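Local coordinates for protein probable exosome complex exonuclease 1 (Archaeoglobus fulgidus, PDB 3M7N) that probably acts as the catalytic Rrp41 subunit of the archaeal exosome, an RNase PH-family 3'-to-5' exoribonuclease that degrades RNA and can also synthesise heteromeric RNA tails, at residues V112-K115 with E116-P119; L227-Y230 with E231-E235; A236-R239 with R240-E243. The protein carries 1 engineered substitution. All coordinates share one frame; numbering follows the deposited sequence.

Interaction 1 of 3, residues V112-K115 with E116-P119; sequences VIMK and ELFP
Met114 and Leu117 meet through their aliphatic parts where the chain makes one tight 3-10 turn: CB of Met114 lies 3.8 Å from CD1 of Leu117, the two side chains crossing at a slant. The methionine runs out straight and then folds at its last torsion (chi3 65°), which brings its CE to 4.1 Å from the same CD1. Beneath this touch the backbone closes on itself twice, each amide reaching three residues back. Leu117 N bonds to Met114 O at 3.3 Å, and Phe118 N bonds to Lys115 O at 2.9 Å. Leu117 also turns its CB over the centre of the Phe118 ring, 3.8 Å above the ring plane. An inverse gamma turn centred on Met114, closed by a weak bond from Lys115 N to Ile113 O, leads into the turn. Further out, Phe118 rests on Ile123 of strand 122-129, and Met114 packs on an aromatic side chain of another protein chain. Lys115 NZ and Glu116 OE1 stay 6.2 Å apart, and the lysine has a long, weak ion pair with Glu110 instead, so backbone bonds and apolar contact, not a Lys115-Glu116 salt bridge, shape this turn.

Interaction 2 of 3, residues L227-Y230 with E231-E235; sequences LQIY and EMQRE
Tyr230 and Glu231, neighbours on helix 212-248, touch through their side chains: OE2 of Glu231 comes to 3.8 Å from CE2 of Tyr230, the two crossing obliquely with their planes 82° apart. The tyrosine has CG anti to its amide nitrogen (chi1 166°), which brings the ring to the side of the helix where the Arg234 side chain runs. There it also packs on Thr160 and on an apolar side chain of another protein chain. A leucine here would probably leave the Glu231 carboxylate without the ring atoms it lies against and open a gap beside Thr160 and the neighbouring chain. A water in the ring plane accepts a bond from Arg234 NH1 at 3.2 Å; it is also 2.4 Å from Tyr230 OH, short enough to leave its position doubtful. Ile229 contributes mainly through its backbone: its O accepts Gln233 N at 3.0 Å, and Met232 CB presses to 3.2 Å of the same oxygen. One residue on, Tyr230 O receives Arg234 N at 2.9 Å. Ile229 touches Ile29 of strand 29-33, Thr160 and Val162 of strand 158-167, and Asn142 of helix 136-150, so this length of helix packs against both larger sheets and a second helix.

Interaction 3 of 3, residues A236-R239 with R240-E243; sequences AILR and RYIE
Between Ala236 and Glu243 the backbone is regular alpha-helix, the amides of Tyr241, Ile242 and Glu243 each bonded to the carbonyl four residues back, with a weaker first member from Arg240 N to Ala236 O. On this frame the two methyls of Leu238 each touch a different residue. With chi1 at -168° its branch point swings to the side of its own carbonyl carbon, and from there one methyl reaches Ile242 and the other Tyr241. CD1 meets CD1 of Ile242, methyl against methyl, at 3.6 Å, while CD2 comes to 4.0 Å from CD2 of the Tyr241 ring, which it approaches at a slant. Tyr241 is pressed close at its root as well, its CB 3.1 Å from Leu238 O, and its ring then leads off the helix to meet an aromatic side chain of another protein chain, the planes about 50° apart. Leu238 packs on an aromatic side chain of that chain too.

The charged residues behave differently. Arg239 folds back along its own helix, laying one face of its guanidinium over CA of Ala236, 3.7 Å from the plane, and giving NH2 to Ile31 O of strand 29-33. Arg240 rests its CB 3.4 Å from Ile237 O while its end leads away to a long, weak ion pair with Asp150. Glu243 brings its CD to 3.6 Å from Arg239 O, yet its OE2 is 6.0 Å from Arg239 NE, too far for a salt bridge. The chemistry is thus divided: hydrocarbon contacts join Leu238 to Tyr241 and Ile242 and carry on into a neighbouring chain, whereas Arg239 spends a hydrogen bond on tying the helix to the sheet. Any pull between the opposite charges of Arg239 and Glu243 is likely to be weak at that separation.

How the interactions relate
Interactions 2 and 3 are consecutive lengths of helix 212-248, their centres about 13 Å apart, and share its i to i+4 bonding; interaction 1 is a loop turn bonded three residues back, with its centre about 24 Å from either. Both helical contacts are partly buried, whereas interaction 1 lies at the surface. Interaction 2 sits nearer the centre of the chain, about 12 Å from it against about 19 Å for interaction 3, and sets a buried tyrosine beside an exposed glutamate. Interaction 3 mixes apolar contacts with charged residues that are exposed or partly exposed. Local geometry thus follows position in the fold. All three reach other chains of the assembly, each by different side chains.

Interaction 1 of 3, residues V112-K115 with E116-P119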
ATOM      1  N   VAL E 112      14.933 -18.773  18.387  1.00 39.03           N
ATOM      2  CA  VAL E 112      14.503 -19.832  19.281  1.00 38.19           C
ATOM      3  C   VAL E 112      13.384 -20.754  18.758  1.00 38.79           C
ATOM      4  O   VAL E 112      13.371 -21.949  19.042  1.00 38.48           O
ATOM      5  CB  VAL E 112      14.135 -19.215  20.641  1.00 39.11           C
ATOM      6  CG1 VAL E 112      13.119 -20.049  21.359  1.00 38.65           C
ATOM      7  CG2 VAL E 112      15.397 -19.037  21.482  1.00 37.52           C
ATOM      8  N   ILE E 113      12.442 -20.199  18.009  1.00 38.33           N
ATOM      9  CA  ILE E 113      11.408 -21.011  17.379  1.00 38.83           C
ATOM     10  C   ILE E 113      12.034 -21.906  16.320  1.00 36.56           C
ATOM     11  O   ILE E 113      12.862 -21.457  15.536  1.00 37.96           O
ATOM     12  CB  ILE E 113      10.310 -20.121  16.730  1.00 36.50           C
ATOM     13  CG1 ILE E 113       9.452 -19.468  17.819  1.00 32.71           C
ATOM     14  CG2 ILE E 113       9.467 -20.931  15.763  1.00 28.85           C
ATOM     15  CD1 ILE E 113       8.683 -18.229  17.370  1.00 32.06           C
ATOM     16  N   MET E 114      11.666 -23.181  16.309  1.00 37.77           N
ATOM     17  CA  MET E 114      12.142 -24.083  15.260  1.00 41.74           C
ATOM     18  C   MET E 114      11.367 -23.842  13.954  1.00 41.09           C
ATOM     19  O   MET E 114      10.490 -24.616  13.572  1.00 38.76           O
ATOM     20  CB  MET E 114      12.052 -25.546  15.710  1.00 36.11           C
ATOM     21  CG  MET E 114      12.840 -25.843  16.980  1.00 44.59           C
ATOM     22  SD  MET E 114      12.667 -27.558  17.511  1.00 48.66           S
ATOM     23  CE  MET E 114      13.456 -28.424  16.149  1.00 44.41           C
ATOM     24  N   LYS E 115      11.697 -22.756  13.271  1.00 45.10           N
ATOM     25  CA  LYS E 115      10.929 -22.362  12.099  1.00 44.50           C
ATOM     26  C   LYS E 115      11.112 -23.297  10.894  1.00 46.46           C
ATOM     27  O   LYS E 115      10.218 -23.415  10.054  1.00 43.76           O
ATOM     28  CB  LYS E 115      11.180 -20.898  11.745  1.00 40.47           C
ATOM     29  CG  LYS E 115      12.625 -20.477  11.833  1.00 48.61           C
ATOM     30  CD  LYS E 115      12.709 -19.052  12.307  1.00 47.02           C
ATOM     31  CE  LYS E 115      14.030 -18.410  11.922  1.00 46.77           C
ATOM     32  NZ  LYS E 115      13.894 -16.926  12.101  1.00 46.80           N
ATOM     33  N   GLU E 116      12.241 -23.992  10.831  1.00 43.47           N
ATOM     34  CA  GLU E 116      12.461 -24.965   9.756  1.00 47.09           C
ATOM     35  C   GLU E 116      11.356 -26.017   9.641  1.00 45.51           C
ATOM     36  O   GLU E 116      11.231 -26.699   8.623  1.00 43.61           O
ATOM     37  CB  GLU E 116      13.803 -25.675   9.930  1.00 48.89           C
ATOM     38  CG  GLU E 116      15.007 -24.796   9.659  1.00 57.48           C
ATOM     39  CD  GLU E 116      15.230 -23.765  10.747  1.00 63.31           C
ATOM     40  OE1 GLU E 116      15.675 -22.639  10.408  1.00 61.29           O
ATOM     41  OE2 GLU E 116      14.952 -24.086  11.936  1.00 56.63           O
ATOM     42  N   LEU E 117      10.565 -26.162  10.693  1.00 48.37           N
ATOM     43  CA  LEU E 117       9.540 -27.196  10.720  1.00 46.64           C
ATOM     44  C   LEU E 117       8.314 -26.792   9.930  1.00 45.53           C
ATOM     45  O   LEU E 117       7.499 -27.634   9.574  1.00 48.09           O
ATOM     46  CB  LEU E 117       9.133 -27.489  12.156  1.00 45.15           C
ATOM     47  CG  LEU E 117      10.195 -28.250  12.940  1.00 49.03           C
ATOM     48  CD1 LEU E 117       9.798 -28.331  14.399  1.00 48.56           C
ATOM     49  CD2 LEU E 117      10.379 -29.636  12.342  1.00 44.87           C
ATOM     50  N   PHE E 118       8.176 -25.501   9.669  1.00 40.32           N
ATOM     51  CA  PHE E 118       6.977 -25.013   9.011  1.00 43.26           C
ATOM     52  C   PHE E 118       7.299 -24.121   7.813  1.00 43.48           C
ATOM     53  O   PHE E 118       6.991 -22.931   7.811  1.00 43.17           O
ATOM     54  CB  PHE E 118       6.070 -24.298  10.017  1.00 41.71           C
ATOM     55  CG  PHE E 118       5.831 -25.084  11.264  1.00 42.94           C
ATOM     56  CD1 PHE E 118       6.406 -24.700  12.461  1.00 45.01           C
ATOM     57  CD2 PHE E 118       5.066 -26.237  11.233  1.00 47.04           C
ATOM     58  CE1 PHE E 118       6.203 -25.438  13.611  1.00 41.41           C
ATOM     59  CE2 PHE E 118       4.861 -26.976  12.381  1.00 44.43           C
ATOM     60  CZ  PHE E 118       5.429 -26.570  13.571  1.00 43.40           C
ATOM     61  N   PRO E 119       7.922 -24.710   6.783  1.00 45.46           N
ATOM     62  CA  PRO E 119       8.206 -23.979   5.546  1.00 49.11           C
ATOM     63  C   PRO E 119       6.942 -23.314   5.027  1.00 50.42           C
ATOM     64  O   PRO E 119       5.826 -23.812   5.255  1.00 49.26           O
ATOM     65  CB  PRO E 119       8.631 -25.078   4.575  1.00 51.82           C
ATOM     66  CG  PRO E 119       9.095 -26.193   5.431  1.00 52.95           C
ATOM     67  CD  PRO E 119       8.297 -26.132   6.693  1.00 44.22           C
TER

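Interaction 2 of 3, residues L227-Y230 with E231-E235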
ATOM      1  N   LEU E 227      15.690 -15.930  36.261  1.00 33.33           N
ATOM      2  CA  LEU E 227      15.395 -17.260  36.795  1.00 33.93           C
ATOM      3  C   LEU E 227      14.151 -17.267  37.673  1.00 30.91           C
ATOM      4  O   LEU E 227      13.411 -18.240  37.679  1.00 30.04           O
ATOM      5  CB  LEU E 227      16.587 -17.849  37.544  1.00 31.14           C
ATOM      6  CG  LEU E 227      17.617 -18.409  36.566  1.00 41.17           C
ATOM      7  CD1 LEU E 227      18.933 -18.730  37.266  1.00 43.62           C
ATOM      8  CD2 LEU E 227      17.062 -19.620  35.810  1.00 36.04           C
ATOM      9  N   GLN E 228      13.923 -16.187  38.409  1.00 27.03           N
ATOM     10  CA  GLN E 228      12.716 -16.091  39.228  1.00 31.27           C
ATOM     11  C   GLN E 228      11.462 -16.055  38.347  1.00 30.99           C
ATOM     12  O   GLN E 228      10.562 -16.877  38.506  1.00 33.15           O
ATOM     13  CB  GLN E 228      12.772 -14.871  40.171  1.00 36.06           C
ATOM     14  CG  GLN E 228      13.846 -14.989  41.262  1.00 38.40           C
ATOM     15  CD  GLN E 228      13.860 -13.839  42.274  1.00 39.61           C
ATOM     16  OE1 GLN E 228      14.354 -14.003  43.394  1.00 52.11           O
ATOM     17  NE2 GLN E 228      13.339 -12.683  41.891  1.00 30.64           N
ATOM     18  N   ILE E 229      11.419 -15.117  37.401  1.00 34.31           N
ATOM     19  CA  ILE E 229      10.298 -15.001  36.464  1.00 29.79           C
ATOM     20  C   ILE E 229      10.074 -16.311  35.722  1.00 30.80           C
ATOM     21  O   ILE E 229       8.938 -16.761  35.550  1.00 29.84           O
ATOM     22  CB  ILE E 229      10.548 -13.890  35.438  1.00 31.32           C
ATOM     23  CG1 ILE E 229      10.678 -12.543  36.131  1.00 26.57           C
ATOM     24  CG2 ILE E 229       9.434 -13.836  34.375  1.00 28.70           C
ATOM     25  CD1 ILE E 229      11.077 -11.454  35.186  1.00 24.23           C
ATOM     26  N   TYR E 230      11.162 -16.928  35.279  1.00 29.10           N
ATOM     27  CA  TYR E 230      11.023 -18.149  34.510  1.00 28.15           C
ATOM     28  C   TYR E 230      10.213 -19.226  35.239  1.00 37.67           C
ATOM     29  O   TYR E 230       9.356 -19.883  34.635  1.00 31.96           O
ATOM     30  CB  TYR E 230      12.377 -18.700  34.135  1.00 31.50           C
ATOM     31  CG  TYR E 230      12.272 -20.109  33.655  1.00 34.96           C
ATOM     32  CD1 TYR E 230      11.820 -20.388  32.369  1.00 34.86           C
ATOM     33  CD2 TYR E 230      12.588 -21.169  34.491  1.00 34.44           C
ATOM     34  CE1 TYR E 230      11.703 -21.679  31.922  1.00 36.50           C
ATOM     35  CE2 TYR E 230      12.478 -22.463  34.061  1.00 37.07           C
ATOM     36  CZ  TYR E 230      12.037 -22.717  32.770  1.00 43.50           C
ATOM     37  OH  TYR E 230      11.922 -24.014  32.328  1.00 46.75           O
ATOM     38  N   GLU E 231      10.488 -19.422  36.533  1.00 36.12           N
ATOM     39  CA  GLU E 231       9.711 -20.380  37.309  1.00 36.18           C
ATOM     40  C   GLU E 231       8.229 -19.997  37.331  1.00 33.33           C
ATOM     41  O   GLU E 231       7.370 -20.870  37.328  1.00 33.87           O
ATOM     42  CB  GLU E 231      10.270 -20.569  38.733  1.00 37.31           C
ATOM     43  CG  GLU E 231      11.501 -21.516  38.791  1.00 43.02           C
ATOM     44  CD  GLU E 231      11.204 -22.968  38.363  1.00 48.81           C
ATOM     45  OE1 GLU E 231      10.135 -23.523  38.730  1.00 46.98           O
ATOM     46  OE2 GLU E 231      12.061 -23.566  37.674  1.00 51.35           O
ATOM     47  N   MET E 232       7.925 -18.700  37.327  1.00 27.42           N
ATOM     48  CA  MET E 232       6.519 -18.292  37.228  1.00 34.71           C
ATOM     49  C   MET E 232       5.882 -18.741  35.901  1.00 34.89           C
ATOM     50  O   MET E 232       4.731 -19.190  35.869  1.00 36.22           O
ATOM     51  CB  MET E 232       6.350 -16.787  37.440  1.00 32.80           C
ATOM     52  CG  MET E 232       6.977 -16.292  38.735  1.00 32.31           C
ATOM     53  SD  MET E 232       6.832 -14.506  39.009  1.00 38.79           S
ATOM     54  CE  MET E 232       8.235 -14.228  40.092  1.00 35.84           C
ATOM     55  N   GLN E 233       6.660 -18.648  34.826  1.00 31.75           N
ATOM     56  CA  GLN E 233       6.201 -18.997  33.496  1.00 32.95           C
ATOM     57  C   GLN E 233       5.937 -20.488  33.477  1.00 36.64           C
ATOM     58  O   GLN E 233       4.947 -20.966  32.906  1.00 35.51           O
ATOM     59  CB  GLN E 233       7.263 -18.642  32.432  1.00 30.37           C
ATOM     60  CG  GLN E 233       7.491 -17.134  32.189  1.00 34.29           C
ATOM     61  CD  GLN E 233       8.681 -16.855  31.237  1.00 37.35           C
ATOM     62  OE1 GLN E 233       8.546 -16.129  30.238  1.00 36.38           O
ATOM     63  NE2 GLN E 233       9.832 -17.453  31.534  1.00 26.73           N
ATOM     64  N   ARG E 234       6.844 -21.225  34.098  1.00 37.67           N
ATOM     65  CA  ARG E 234       6.751 -22.677  34.121  1.00 38.61           C
ATOM     66  C   ARG E 234       5.491 -23.059  34.886  1.00 37.19           C
ATOM     67  O   ARG E 234       4.728 -23.902  34.448  1.00 34.93           O
ATOM     68  CB  ARG E 234       7.990 -23.276  34.784  1.00 38.98           C
ATOM     69  CG  ARG E 234       8.049 -24.786  34.739  1.00 42.58           C
ATOM     70  CD  ARG E 234       9.164 -25.339  35.623  1.00 43.84           C
ATOM     71  NE  ARG E 234       8.725 -26.592  36.239  1.00 48.74           N
ATOM     72  CZ  ARG E 234       8.930 -27.793  35.702  1.00 57.78           C
ATOM     73  NH1 ARG E 234       9.603 -27.916  34.542  1.00 46.06           N
ATOM     74  NH2 ARG E 234       8.469 -28.874  36.329  1.00 49.97           N
ATOM     75  N   GLU E 235       5.268 -22.400  36.019  1.00 37.53           N
ATOM     76  CA  GLU E 235       4.092 -22.658  36.828  1.00 38.41           C
ATOM     77  C   GLU E 235       2.811 -22.404  36.033  1.00 40.98           C
ATOM     78  O   GLU E 235       1.882 -23.226  36.024  1.00 37.37           O
ATOM     79  CB  GLU E 235       4.112 -21.773  38.064  1.00 37.26           C
ATOM     80  CG  GLU E 235       3.851 -22.518  39.345  1.00 46.57           C
ATOM     81  CD  GLU E 235       5.064 -23.304  39.824  1.00 54.42           C
ATOM     82  OE1 GLU E 235       5.102 -24.547  39.619  1.00 49.55           O
ATOM     83  OE2 GLU E 235       5.973 -22.671  40.416  1.00 57.98           O
TER
HETATM   84  O   HOH W   1      12.005 -26.274  33.263  1.00 36.38           O

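Interaction 3 of 3, residues A236-R239 with R240-E243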
ATOM      1  N   ALA E 236       2.768 -21.255  35.366  1.00 41.16           N
ATOM      2  CA  ALA E 236       1.595 -20.894  34.572  1.00 41.79           C
ATOM      3  C   ALA E 236       1.282 -21.945  33.499  1.00 35.23           C
ATOM      4  O   ALA E 236       0.124 -22.235  33.228  1.00 34.88           O
ATOM      5  CB  ALA E 236       1.758 -19.491  33.965  1.00 35.42           C
ATOM      6  N   ILE E 237       2.324 -22.529  32.915  1.00 33.80           N
ATOM      7  CA  ILE E 237       2.157 -23.560  31.897  1.00 31.77           C
ATOM      8  C   ILE E 237       1.797 -24.910  32.531  1.00 37.91           C
ATOM      9  O   ILE E 237       1.042 -25.701  31.963  1.00 38.99           O
ATOM     10  CB  ILE E 237       3.425 -23.681  31.019  1.00 32.38           C
ATOM     11  CG1 ILE E 237       3.574 -22.449  30.105  1.00 32.58           C
ATOM     12  CG2 ILE E 237       3.389 -24.942  30.186  1.00 26.18           C
ATOM     13  CD1 ILE E 237       2.529 -22.392  28.954  1.00 31.73           C
ATOM     14  N   LEU E 238       2.333 -25.168  33.718  1.00 39.52           N
ATOM     15  CA  LEU E 238       2.001 -26.381  34.444  1.00 41.55           C
ATOM     16  C   LEU E 238       0.480 -26.400  34.714  1.00 40.38           C
ATOM     17  O   LEU E 238      -0.201 -27.408  34.519  1.00 37.72           O
ATOM     18  CB  LEU E 238       2.812 -26.428  35.743  1.00 38.78           C
ATOM     19  CG  LEU E 238       2.896 -27.693  36.616  1.00 40.13           C
ATOM     20  CD1 LEU E 238       1.738 -27.755  37.583  1.00 43.44           C
ATOM     21  CD2 LEU E 238       2.982 -28.967  35.794  1.00 37.34           C
ATOM     22  N   ARG E 239      -0.044 -25.265  35.152  1.00 38.82           N
ATOM     23  CA  ARG E 239      -1.468 -25.143  35.423  1.00 39.87           C
ATOM     24  C   ARG E 239      -2.283 -25.475  34.178  1.00 40.50           C
ATOM     25  O   ARG E 239      -3.237 -26.246  34.239  1.00 41.33           O
ATOM     26  CB  ARG E 239      -1.785 -23.737  35.927  1.00 36.82           C
ATOM     27  CG  ARG E 239      -1.967 -23.672  37.431  1.00 47.55           C
ATOM     28  CD  ARG E 239      -1.382 -22.409  38.035  1.00 47.77           C
ATOM     29  NE  ARG E 239      -1.735 -21.229  37.259  1.00 47.62           N
ATOM     30  CZ  ARG E 239      -1.012 -20.116  37.239  1.00 46.06           C
ATOM     31  NH1 ARG E 239       0.105 -20.035  37.956  1.00 45.79           N
ATOM     32  NH2 ARG E 239      -1.402 -19.089  36.499  1.00 43.41           N
ATOM     33  N   ARG E 240      -1.884 -24.890  33.053  1.00 39.88           N
ATOM     34  CA  ARG E 240      -2.510 -25.151  31.773  1.00 39.29           C
ATOM     35  C   ARG E 240      -2.432 -26.636  31.434  1.00 41.42           C
ATOM     36  O   ARG E 240      -3.376 -27.223  30.900  1.00 38.88           O
ATOM     37  CB  ARG E 240      -1.816 -24.330  30.687  1.00 44.41           C
ATOM     38  CG  ARG E 240      -2.202 -24.710  29.275  1.00 39.06           C
ATOM     39  CD  ARG E 240      -3.702 -24.585  29.079  1.00 41.06           C
ATOM     40  NE  ARG E 240      -4.078 -24.909  27.708  1.00 43.97           N
ATOM     41  CZ  ARG E 240      -5.330 -24.981  27.286  1.00 42.36           C
ATOM     42  NH1 ARG E 240      -5.579 -25.281  26.029  1.00 42.16           N
ATOM     43  NH2 ARG E 240      -6.332 -24.755  28.130  1.00 43.01           N
ATOM     44  N   TYR E 241      -1.289 -27.237  31.731  1.00 38.81           N
ATOM     45  CA  TYR E 241      -1.108 -28.666  31.528  1.00 42.20           C
ATOM     46  C   TYR E 241      -2.137 -29.470  32.321  1.00 42.06           C
ATOM     47  O   TYR E 241      -2.707 -30.432  31.818  1.00 41.62           O
ATOM     48  CB  TYR E 241       0.309 -29.041  31.922  1.00 38.30           C
ATOM     49  CG  TYR E 241       0.647 -30.509  31.930  1.00 41.72           C
ATOM     50  CD1 TYR E 241       0.795 -31.220  30.749  1.00 36.28           C
ATOM     51  CD2 TYR E 241       0.898 -31.172  33.135  1.00 44.14           C
ATOM     52  CE1 TYR E 241       1.148 -32.566  30.765  1.00 40.00           C
ATOM     53  CE2 TYR E 241       1.250 -32.515  33.160  1.00 39.01           C
ATOM     54  CZ  TYR E 241       1.375 -33.206  31.975  1.00 42.34           C
ATOM     55  OH  TYR E 241       1.732 -34.535  32.010  1.00 46.73           O
ATOM     56  N   ILE E 242      -2.392 -29.059  33.557  1.00 42.11           N
ATOM     57  CA  ILE E 242      -3.388 -29.728  34.378  1.00 39.33           C
ATOM     58  C   ILE E 242      -4.786 -29.546  33.784  1.00 44.48           C
ATOM     59  O   ILE E 242      -5.626 -30.443  33.835  1.00 48.14           O
ATOM     60  CB  ILE E 242      -3.339 -29.198  35.816  1.00 40.47           C
ATOM     61  CG1 ILE E 242      -2.114 -29.761  36.534  1.00 41.92           C
ATOM     62  CG2 ILE E 242      -4.615 -29.527  36.579  1.00 37.53           C
ATOM     63  CD1 ILE E 242      -1.628 -28.886  37.662  1.00 38.26           C
ATOM     64  N   GLU E 243      -5.023 -28.380  33.203  1.00 43.97           N
ATOM     65  CA  GLU E 243      -6.322 -28.068  32.631  1.00 45.72           C
ATOM     66  C   GLU E 243      -6.698 -28.883  31.395  1.00 47.84           C
ATOM     67  O   GLU E 243      -7.831 -29.358  31.303  1.00 52.83           O
ATOM     68  CB  GLU E 243      -6.442 -26.575  32.354  1.00 40.37           C
ATOM     69  CG  GLU E 243      -6.770 -25.788  33.597  1.00 39.64           C
ATOM     70  CD  GLU E 243      -6.260 -24.375  33.513  1.00 45.98           C
ATOM     71  OE1 GLU E 243      -5.661 -24.036  32.469  1.00 41.47           O
ATOM     72  OE2 GLU E 243      -6.445 -23.607  34.486  1.00 47.95           O
TER